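PDB 6U4B: WbbM protein, which is a trimeric, bifunctional glycosyltransferase that probably polymerises an O-antigen polysaccharide. Local coordinates for residues S385-L390 / Q507-K512; V410-L415 / Y576-E581; V421-N426 / I476-V481. All coordinates share one frame; numbering follows the deposited sequence.

Contact 1 of 3, residues S385-L390 / Q507-K512; sequences STYARL and QDIMNK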
loop_
_atom_site.group_PDB
_atom_site.type_symbol
_atom_site.label_atom_id
_atom_site.label_comp_id
_atom_site.label_asym_id
_atom_site.label_seq_id
_atom_site.Cartn_x
_atom_site.Cartn_y
_atom_site.Cartn_z
ATOM N N SER A 385 -30.852 -10.576 -12.320
ATOM C CA SER A 385 -29.574 -10.853 -11.675
ATOM C C SER A 385 -29.504 -12.293 -11.177
ATOM O O SER A 385 -28.454 -12.937 -11.278
ATOM C CB SER A 385 -29.341 -9.871 -10.527
ATOM O OG SER A 385 -30.456 -9.834 -9.655
ATOM N N THR A 386 -30.611 -12.815 -10.643
ATOM C CA THR A 386 -30.619 -14.193 -10.157
ATOM C C THR A 386 -30.312 -15.179 -11.280
ATOM O O THR A 386 -29.639 -16.192 -11.060
ATOM C CB THR A 386 -31.970 -14.520 -9.514
ATOM O OG1 THR A 386 -32.184 -13.667 -8.383
ATOM C CG2 THR A 386 -32.018 -15.976 -9.059
ATOM N N TYR A 387 -30.778 -14.886 -12.495
ATOM C CA TYR A 387 -30.616 -15.783 -13.632
ATOM C C TYR A 387 -29.677 -15.219 -14.693
ATOM O O TYR A 387 -29.754 -15.619 -15.858
ATOM C CB TYR A 387 -31.983 -16.105 -14.239
ATOM C CG TYR A 387 -32.897 -16.837 -13.284
ATOM C CD1 TYR A 387 -33.787 -16.146 -12.471
ATOM C CD2 TYR A 387 -32.859 -18.221 -13.187
ATOM C CE1 TYR A 387 -34.618 -16.818 -11.593
ATOM C CE2 TYR A 387 -33.680 -18.897 -12.313
ATOM C CZ TYR A 387 -34.558 -18.195 -11.520
ATOM O OH TYR A 387 -35.377 -18.878 -10.652
ATOM N N ALA A 388 -28.777 -14.312 -14.300
ATOM C CA ALA A 388 -27.923 -13.625 -15.267
ATOM C C ALA A 388 -27.089 -14.602 -16.086
ATOM O O ALA A 388 -26.876 -14.389 -17.286
ATOM C CB ALA A 388 -27.016 -12.629 -14.542
ATOM N N ARG A 389 -26.607 -15.679 -15.457
ATOM C CA ARG A 389 -25.752 -16.634 -16.156
ATOM C C ARG A 389 -26.440 -17.230 -17.380
ATOM O O ARG A 389 -25.776 -17.529 -18.381
ATOM C CB ARG A 389 -25.318 -17.747 -15.200
ATOM C CG ARG A 389 -24.221 -17.344 -14.219
ATOM C CD ARG A 389 -23.844 -18.515 -13.325
ATOM N NE ARG A 389 -24.880 -18.805 -12.341
ATOM C CZ ARG A 389 -24.674 -18.877 -11.030
ATOM N NH1 ARG A 389 -23.456 -18.700 -10.533
ATOM N NH2 ARG A 389 -25.685 -19.145 -10.214
ATOM N N LEU A 390 -27.763 -17.407 -17.325
ATOM C CA LEU A 390 -28.488 -17.989 -18.450
ATOM C C LEU A 390 -28.417 -17.123 -19.700
ATOM O O LEU A 390 -28.571 -17.644 -20.809
ATOM C CB LEU A 390 -29.953 -18.214 -18.077
ATOM C CG LEU A 390 -30.241 -19.084 -16.856
ATOM C CD1 LEU A 390 -31.743 -19.256 -16.680
ATOM C CD2 LEU A 390 -29.554 -20.433 -16.986
ATOM N N GLN A 507 -28.388 -22.724 -11.595
ATOM C CA GLN A 507 -27.426 -23.819 -11.497
ATOM C C GLN A 507 -28.075 -25.141 -11.882
ATOM O O GLN A 507 -27.470 -25.958 -12.587
ATOM C CB GLN A 507 -26.836 -23.895 -10.086
ATOM C CG GLN A 507 -25.730 -24.941 -9.948
ATOM C CD GLN A 507 -25.017 -24.880 -8.607
ATOM O OE1 GLN A 507 -23.971 -24.244 -8.478
ATOM N NE2 GLN A 507 -25.577 -25.547 -7.605
ATOM N N ASP A 508 -29.316 -25.362 -11.441
ATOM C CA ASP A 508 -30.046 -26.563 -11.838
ATOM C C ASP A 508 -30.403 -26.530 -13.317
ATOM O O ASP A 508 -30.318 -27.554 -14.005
ATOM C CB ASP A 508 -31.311 -26.716 -10.993
ATOM C CG ASP A 508 -31.030 -27.266 -9.609
ATOM O OD1 ASP A 508 -29.889 -27.711 -9.363
ATOM O OD2 ASP A 508 -31.959 -27.255 -8.772
ATOM N N ILE A 509 -30.813 -25.363 -13.821
ATOM C CA ILE A 509 -31.178 -25.240 -15.229
ATOM C C ILE A 509 -29.985 -25.569 -16.117
ATOM O O ILE A 509 -30.110 -26.303 -17.105
ATOM C CB ILE A 509 -31.721 -23.828 -15.515
ATOM C CG1 ILE A 509 -33.061 -23.619 -14.808
ATOM C CG2 ILE A 509 -31.858 -23.596 -17.013
ATOM C CD1 ILE A 509 -33.599 -22.212 -14.914
ATOM N N MET A 510 -28.808 -25.044 -15.769
ATOM C CA MET A 510 -27.623 -25.284 -16.585
ATOM C C MET A 510 -27.124 -26.717 -16.452
ATOM O O MET A 510 -26.621 -27.283 -17.428
ATOM C CB MET A 510 -26.518 -24.289 -16.212
ATOM C CG MET A 510 -26.833 -22.852 -16.615
ATOM S SD MET A 510 -25.484 -21.699 -16.283
ATOM C CE MET A 510 -25.519 -21.641 -14.491
ATOM N N ASN A 511 -27.249 -27.320 -15.267
ATOM C CA ASN A 511 -26.877 -28.724 -15.125
ATOM C C ASN A 511 -27.757 -29.615 -15.994
ATOM O O ASN A 511 -27.282 -30.597 -16.577
ATOM C CB ASN A 511 -26.966 -29.145 -13.660
ATOM C CG ASN A 511 -25.623 -29.090 -12.956
ATOM O OD1 ASN A 511 -24.825 -30.021 -13.053
ATOM N ND2 ASN A 511 -25.368 -27.998 -12.241
ATOM N N LYS A 512 -29.043 -29.279 -16.106
ATOM C CA LYS A 512 -29.944 -30.064 -16.942
ATOM C C LYS A 512 -29.639 -29.864 -18.421
ATOM O O LYS A 512 -29.535 -30.834 -19.180
ATOM C CB LYS A 512 -31.396 -29.697 -16.627
ATOM C CG LYS A 512 -32.414 -30.190 -17.654
ATOM C CD LYS A 512 -33.840 -30.026 -17.142
ATOM C CE LYS A 512 -34.861 -30.133 -18.269
ATOM N NZ LYS A 512 -34.775 -31.417 -19.016
#
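Met510 and Ile509, both buried on helix 505-513, meet Leu390 and Arg389 in the loop that ends in a short 3-10 segment, inside the family 8 glycosyltransferase domain, a family of the GT-A fold. The two Leu390 methyls reach different residues of the helix. CD2 lies 3.7 Å from CG of Met510, while CD1 approaches CD1 of Ile509 at 3.9 Å. Leu390 CD2 also meets Ile509 CG2 at 3.9 Å, and these two side chains cross at about a right angle. Tyr387 adds its CE2, 4.2 Å from Ile509 CD1. Leu497 and Val496 of helix 489-499 also touch Ile509, which places the cluster between two helices and the loop.

Met510 serves both neighbours. CG lies against Leu390 CD2, and a bend at the thioether (chi3 -70°) carries CE to the aliphatic part of Arg389, 3.7 Å from its CD. No hydrogen bond links the two segments; the polar end of Arg389 is held elsewhere. Its NE forms a salt bridge with Asp506, on the same helix one residue ahead of Gln507, and NH1 forms another with Asp406, which binds the magnesium ion. Arg389 is thus a second-shell residue: the Met510 methyl lies across its aliphatic stem while the two aspartates grip its guanidinium, and its side chain stays about 6 Å from the metal. The closest approach is that of the Met510 methyl, CE, which lies obliquely to the guanidinium, 3.6 Å from Arg389 NE.

Contact 2 of 3, residues V410-L415 / Y576-E581; sequences VVKADL and YDDFIE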
loop_
_atom_site.group_PDB
_atom_site.type_symbol
_atom_site.label_atom_id
_atom_site.label_comp_id
_atom_site.label_asym_id
_atom_site.label_seq_id
_atom_site.Cartn_x
_atom_site.Cartn_y
_atom_site.Cartn_z
ATOM N N VAL A 410 -12.099 -14.717 -4.957
ATOM C CA VAL A 410 -10.834 -14.116 -5.359
ATOM C C VAL A 410 -10.025 -15.194 -6.066
ATOM O O VAL A 410 -10.073 -16.368 -5.684
ATOM C CB VAL A 410 -10.035 -13.528 -4.170
ATOM C CG1 VAL A 410 -10.779 -12.362 -3.527
ATOM C CG2 VAL A 410 -9.706 -14.598 -3.136
ATOM N N VAL A 411 -9.298 -14.805 -7.107
ATOM C CA VAL A 411 -8.463 -15.745 -7.842
ATOM C C VAL A 411 -7.044 -15.676 -7.298
ATOM O O VAL A 411 -6.594 -14.643 -6.785
ATOM C CB VAL A 411 -8.491 -15.479 -9.362
ATOM C CG1 VAL A 411 -9.927 -15.485 -9.869
ATOM C CG2 VAL A 411 -7.804 -14.168 -9.691
ATOM N N LYS A 412 -6.339 -16.804 -7.389
ATOM C CA LYS A 412 -4.928 -16.887 -7.032
ATOM C C LYS A 412 -4.065 -17.229 -8.238
ATOM O O LYS A 412 -2.895 -17.594 -8.069
ATOM C CB LYS A 412 -4.714 -17.925 -5.926
ATOM C CG LYS A 412 -5.636 -17.764 -4.728
ATOM C CD LYS A 412 -5.181 -16.638 -3.815
ATOM C CE LYS A 412 -3.868 -16.985 -3.136
ATOM N NZ LYS A 412 -3.495 -15.977 -2.109
ATOM N N ALA A 413 -4.612 -17.124 -9.448
ATOM C CA ALA A 413 -3.903 -17.532 -10.649
ATOM C C ALA A 413 -4.461 -16.772 -11.842
ATOM O O ALA A 413 -5.500 -16.111 -11.759
ATOM C CB ALA A 413 -4.009 -19.046 -10.873
ATOM N N ASP A 414 -3.750 -16.875 -12.959
ATOM C CA ASP A 414 -4.186 -16.259 -14.205
ATOM C C ASP A 414 -5.454 -16.947 -14.700
ATOM O O ASP A 414 -5.449 -18.154 -14.962
ATOM C CB ASP A 414 -3.066 -16.357 -15.242
ATOM C CG ASP A 414 -3.440 -15.747 -16.582
ATOM O OD1 ASP A 414 -4.499 -15.093 -16.685
ATOM O OD2 ASP A 414 -2.659 -15.926 -17.541
ATOM N N LEU A 415 -6.545 -16.186 -14.821
ATOM C CA LEU A 415 -7.779 -16.749 -15.357
ATOM C C LEU A 415 -7.631 -17.165 -16.814
ATOM O O LEU A 415 -8.456 -17.931 -17.317
ATOM C CB LEU A 415 -8.925 -15.743 -15.223
ATOM C CG LEU A 415 -9.766 -15.782 -13.946
ATOM C CD1 LEU A 415 -10.856 -14.721 -14.001
ATOM C CD2 LEU A 415 -10.374 -17.159 -13.753
ATOM N N TYR A 576 -9.228 -15.617 4.833
ATOM C CA TYR A 576 -9.617 -14.229 5.063
ATOM C C TYR A 576 -8.531 -13.264 4.609
ATOM O O TYR A 576 -8.832 -12.184 4.084
ATOM C CB TYR A 576 -9.942 -14.020 6.540
ATOM C CG TYR A 576 -10.060 -12.573 6.951
ATOM C CD1 TYR A 576 -11.070 -11.769 6.442
ATOM C CD2 TYR A 576 -9.169 -12.015 7.858
ATOM C CE1 TYR A 576 -11.184 -10.446 6.817
ATOM C CE2 TYR A 576 -9.274 -10.696 8.242
ATOM C CZ TYR A 576 -10.284 -9.915 7.721
ATOM O OH TYR A 576 -10.391 -8.598 8.101
ATOM N N ASP A 577 -7.261 -13.632 4.804
ATOM C CA ASP A 577 -6.170 -12.774 4.356
ATOM C C ASP A 577 -6.145 -12.644 2.838
ATOM O O ASP A 577 -5.746 -11.596 2.314
ATOM C CB ASP A 577 -4.833 -13.312 4.865
ATOM C CG ASP A 577 -4.745 -13.324 6.382
ATOM O OD1 ASP A 577 -5.506 -12.582 7.038
ATOM O OD2 ASP A 577 -3.908 -14.079 6.921
ATOM N N ASP A 578 -6.566 -13.689 2.119
ATOM C CA ASP A 578 -6.598 -13.635 0.661
ATOM C C ASP A 578 -7.586 -12.593 0.159
ATOM O O ASP A 578 -7.383 -12.009 -0.912
ATOM C CB ASP A 578 -6.954 -15.006 0.095
ATOM C CG ASP A 578 -5.961 -16.072 0.494
ATOM O OD1 ASP A 578 -4.927 -16.211 -0.191
ATOM O OD2 ASP A 578 -6.205 -16.754 1.509
ATOM N N PHE A 579 -8.666 -12.361 0.903
ATOM C CA PHE A 579 -9.625 -11.333 0.523
ATOM C C PHE A 579 -9.110 -9.942 0.877
ATOM O O PHE A 579 -9.147 -9.030 0.045
ATOM C CB PHE A 579 -10.967 -11.602 1.202
ATOM C CG PHE A 579 -11.957 -10.489 1.042
ATOM C CD1 PHE A 579 -12.726 -10.389 -0.103
ATOM C CD2 PHE A 579 -12.121 -9.541 2.040
ATOM C CE1 PHE A 579 -13.638 -9.360 -0.253
ATOM C CE2 PHE A 579 -13.029 -8.512 1.896
ATOM C CZ PHE A 579 -13.790 -8.421 0.748
ATOM N N ILE A 580 -8.633 -9.770 2.114
ATOM C CA ILE A 580 -8.117 -8.476 2.558
ATOM C C ILE A 580 -6.982 -8.015 1.657
ATOM O O ILE A 580 -6.897 -6.836 1.294
ATOM C CB ILE A 580 -7.668 -8.564 4.028
ATOM C CG1 ILE A 580 -8.883 -8.712 4.941
ATOM C CG2 ILE A 580 -6.837 -7.350 4.420
ATOM C CD1 ILE A 580 -9.873 -7.566 4.833
ATOM N N GLU A 581 -6.100 -8.944 1.279
ATOM C CA GLU A 581 -4.982 -8.634 0.393
ATOM C C GLU A 581 -5.434 -7.868 -0.847
ATOM O O GLU A 581 -4.735 -6.964 -1.317
ATOM C CB GLU A 581 -4.285 -9.936 -0.007
ATOM C CG GLU A 581 -3.129 -9.792 -0.974
ATOM C CD GLU A 581 -2.712 -11.132 -1.559
ATOM O OE1 GLU A 581 -2.604 -11.240 -2.798
ATOM O OE2 GLU A 581 -2.511 -12.085 -0.778
HETATM O O HOH W 1 -4.713 -13.433 -2.223
HETATM O O HOH W 2 -2.037 -14.196 -4.407
#
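Lys412 reaches from the loop after strand 409-411 to Asp578 on helix 576-583, joining the edge of a small three-stranded sheet to a helix near the C-terminus. The salt bridge runs from Lys412 NZ to Asp578 OD1, and its modelled 2.4 Å is too short to be taken literally. Two successive bends in the lysine chain (chi2 -78°, chi3 -68°) fold it back toward the helix, crossing the Asp578 side chain at about a right angle. The ammonium group also donates to water 1, 2.8 Å from NZ, and that water in turn donates to the backbone O of Asp578 at 3.3 Å. The same carbonyl receives a weak bond from Asn582 ND2. A second water makes only weak links, accepting from Lys412 NZ and donating to Glu581 OE1. Glu581 has its stronger partner in Arg325, a salt bridge through OE1; its OE2 stays 4.2 Å from Lys412 NZ.

Beside these polar groups the contact is apolar. Val410 turns its side chain toward the helix, with CG1 4.4 Å from CD1 of Phe579 and CG2 4.1 Å from the backbone O of Asp578. Val410 follows Asp408 by two residues, so the strand leaving the magnesium-binding DxD motif of GT-A glycosyltransferases (Asp406, Asp408) packs on this helix. The neighbouring Asp577 forms a salt bridge with Arg349 of the second subunit. Asp578, with Glu581 farther off, would favour the charged form of Lys412, and water 1 relays a hydrogen bond from the ammonium group to a helix carbonyl.

Contact 3 of 3, residues V421-N426 / I476-V481; sequences VPLGNN and IIVFNV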
loop_
_atom_site.group_PDB
_atom_site.type_symbol
_atom_site.label_atom_id
_atom_site.label_comp_id
_atom_site.label_asym_id
_atom_site.label_seq_id
_atom_site.Cartn_x
_atom_site.Cartn_y
_atom_site.Cartn_z
ATOM N N VAL A 421 -7.935 -24.618 -21.788
ATOM C CA VAL A 421 -8.412 -25.990 -21.580
ATOM C C VAL A 421 -9.162 -26.454 -22.824
ATOM O O VAL A 421 -10.079 -25.751 -23.288
ATOM C CB VAL A 421 -9.305 -26.061 -20.340
ATOM C CG1 VAL A 421 -9.922 -27.446 -20.209
ATOM C CG2 VAL A 421 -8.511 -25.709 -19.092
ATOM N N PRO A 422 -8.816 -27.606 -23.400
ATOM C CA PRO A 422 -9.543 -28.090 -24.583
ATOM C C PRO A 422 -10.990 -28.418 -24.237
ATOM O O PRO A 422 -11.262 -29.203 -23.326
ATOM C CB PRO A 422 -8.763 -29.347 -24.994
ATOM C CG PRO A 422 -7.423 -29.218 -24.318
ATOM C CD PRO A 422 -7.694 -28.488 -23.038
ATOM N N LEU A 423 -11.920 -27.807 -24.978
ATOM C CA LEU A 423 -13.343 -27.987 -24.731
ATOM C C LEU A 423 -14.043 -28.887 -25.738
ATOM O O LEU A 423 -15.105 -29.426 -25.416
ATOM C CB LEU A 423 -14.061 -26.628 -24.712
ATOM C CG LEU A 423 -14.501 -26.083 -23.349
ATOM C CD1 LEU A 423 -13.341 -26.084 -22.375
ATOM C CD2 LEU A 423 -15.078 -24.683 -23.503
ATOM N N GLY A 424 -13.487 -29.067 -26.934
ATOM C CA GLY A 424 -14.204 -29.814 -27.954
ATOM C C GLY A 424 -15.499 -29.115 -28.307
ATOM O O GLY A 424 -15.557 -27.886 -28.430
ATOM N N ASN A 425 -16.564 -29.900 -28.468
ATOM C CA ASN A 425 -17.901 -29.348 -28.636
ATOM C C ASN A 425 -18.713 -29.398 -27.347
ATOM O O ASN A 425 -19.943 -29.284 -27.393
ATOM C CB ASN A 425 -18.646 -30.055 -29.771
ATOM C CG ASN A 425 -18.712 -31.559 -29.590
ATOM O OD1 ASN A 425 -18.481 -32.082 -28.500
ATOM N ND2 ASN A 425 -19.033 -32.265 -30.668
ATOM N N ASN A 426 -18.054 -29.574 -26.203
ATOM C CA ASN A 426 -18.745 -29.427 -24.931
ATOM C C ASN A 426 -19.239 -27.995 -24.777
ATOM O O ASN A 426 -18.652 -27.049 -25.309
ATOM C CB ASN A 426 -17.827 -29.796 -23.764
ATOM C CG ASN A 426 -17.711 -31.293 -23.566
ATOM O OD1 ASN A 426 -18.530 -32.059 -24.072
ATOM N ND2 ASN A 426 -16.701 -31.718 -22.815
ATOM N N ILE A 476 -17.897 -20.890 -11.227
ATOM C CA ILE A 476 -16.942 -20.542 -12.273
ATOM C C ILE A 476 -17.221 -21.434 -13.477
ATOM O O ILE A 476 -17.258 -22.665 -13.365
ATOM C CB ILE A 476 -15.485 -20.650 -11.770
ATOM C CG1 ILE A 476 -14.507 -20.035 -12.774
ATOM C CG2 ILE A 476 -15.090 -22.086 -11.427
ATOM C CD1 ILE A 476 -13.114 -19.805 -12.190
ATOM N N ILE A 477 -17.481 -20.819 -14.629
ATOM C CA ILE A 477 -17.909 -21.541 -15.821
ATOM C C ILE A 477 -17.211 -20.950 -17.036
ATOM O O ILE A 477 -17.261 -19.736 -17.255
ATOM C CB ILE A 477 -19.438 -21.476 -16.023
ATOM C CG1 ILE A 477 -20.189 -21.930 -14.771
ATOM C CG2 ILE A 477 -19.845 -22.323 -17.214
ATOM C CD1 ILE A 477 -21.686 -21.713 -14.849
ATOM N N VAL A 478 -16.585 -21.804 -17.837
ATOM C CA VAL A 478 -16.092 -21.408 -19.150
ATOM C C VAL A 478 -17.194 -21.710 -20.157
ATOM O O VAL A 478 -17.488 -22.874 -20.440
ATOM C CB VAL A 478 -14.793 -22.131 -19.518
ATOM C CG1 VAL A 478 -14.286 -21.630 -20.865
ATOM C CG2 VAL A 478 -13.744 -21.922 -18.435
ATOM N N PHE A 479 -17.810 -20.663 -20.690
ATOM C CA PHE A 479 -18.861 -20.826 -21.681
ATOM C C PHE A 479 -18.251 -21.032 -23.060
ATOM O O PHE A 479 -17.431 -20.227 -23.512
ATOM C CB PHE A 479 -19.784 -19.606 -21.693
ATOM C CG PHE A 479 -20.767 -19.574 -20.558
ATOM C CD1 PHE A 479 -20.365 -19.221 -19.281
ATOM C CD2 PHE A 479 -22.098 -19.884 -20.772
ATOM C CE1 PHE A 479 -21.272 -19.187 -18.239
ATOM C CE2 PHE A 479 -23.009 -19.850 -19.736
ATOM C CZ PHE A 479 -22.597 -19.502 -18.468
ATOM N N ASN A 480 -18.643 -22.121 -23.724
ATOM C CA ASN A 480 -18.323 -22.319 -25.136
ATOM C C ASN A 480 -19.419 -21.629 -25.944
ATOM O O ASN A 480 -20.339 -22.255 -26.476
ATOM C CB ASN A 480 -18.212 -23.802 -25.469
ATOM C CG ASN A 480 -17.703 -24.049 -26.878
ATOM O OD1 ASN A 480 -17.650 -23.137 -27.705
ATOM N ND2 ASN A 480 -17.331 -25.292 -27.161
ATOM N N VAL A 481 -19.310 -20.300 -26.022
ATOM C CA VAL A 481 -20.367 -19.496 -26.630
ATOM C C VAL A 481 -20.553 -19.869 -28.094
ATOM O O VAL A 481 -21.687 -19.989 -28.577
ATOM C CB VAL A 481 -20.063 -17.996 -26.461
ATOM C CG1 VAL A 481 -21.136 -17.158 -27.138
ATOM C CG2 VAL A 481 -19.959 -17.638 -24.987
#
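A type II' beta turn from Leu423 to Asn426, closed by Asn426 N to Leu423 O at 3.1 Å, lies beside the last residues of the 476-481 segment, where Asn480 is the centre of an inverse gamma turn. Gly424 holds the second position of the beta turn with the positive phi (62°) that this turn type requires there. The turn leads, one residue on, into strand 428-432, which pairs antiparallel with 477-479, so the contact joins two neighbouring strands of the central mixed sheet in the family 8 glycosyltransferase domain.

Asn480 has the largest share of the contact, followed by Leu423. With CG anti to the backbone nitrogen (chi1 -172°), its amide extends toward the turn, and ND2 donates to the backbone O of Asn426 at 2.9 Å. The donor lies nearly on the extension of that carbonyl bond, although the acceptor is tilted out of the amide plane and the N-H...O angle is 144°. The other end of the amide has different work: OD1 accepts from the backbone N of Gln483, making Asn480 the N-cap of helix 481-487.

Beside the amide, Leu423 packs through one branch. Its CD2 rests 3.8 Å from CB of Asn480 and 4.1 Å from CG1 of Val478; the leucine and asparagine side chains run antiparallel, one alongside the other. Ala429 of strand 428-432 touches both Leu423 and Val478. Asn426 sends its own amide elsewhere, its ND2 bonding to Thr519 OG1.

Because Asn480 donates at ND2 and accepts at OD1, the amide cannot flip without losing both bonds; this one buried side chain ties the incoming turn to the start of the next helix.

All three contacts belong to the transferase half that carries the magnesium site of Asp406, Asp408 and His560. Contact 1 comes nearest to it, the side chain of Arg389 lying within about 3 Å of that of the metal ligand Asp406. Contact 2 starts two residues beyond Asp408, and the side chains of Phe579 and Asp408 are about 8 Å apart. Contact 3 is remote from the annotated sites but touches both others: Ile477 CD1 is 3.9 Å from Met510 CE of contact 1, and Ile476 CD1 is 4.1 Å from Leu415 CD2 of contact 2. Contacts 1 and 2 do not meet, their nearest atoms being about 13 Å apart, so strand 477-479 and its approach bridge them.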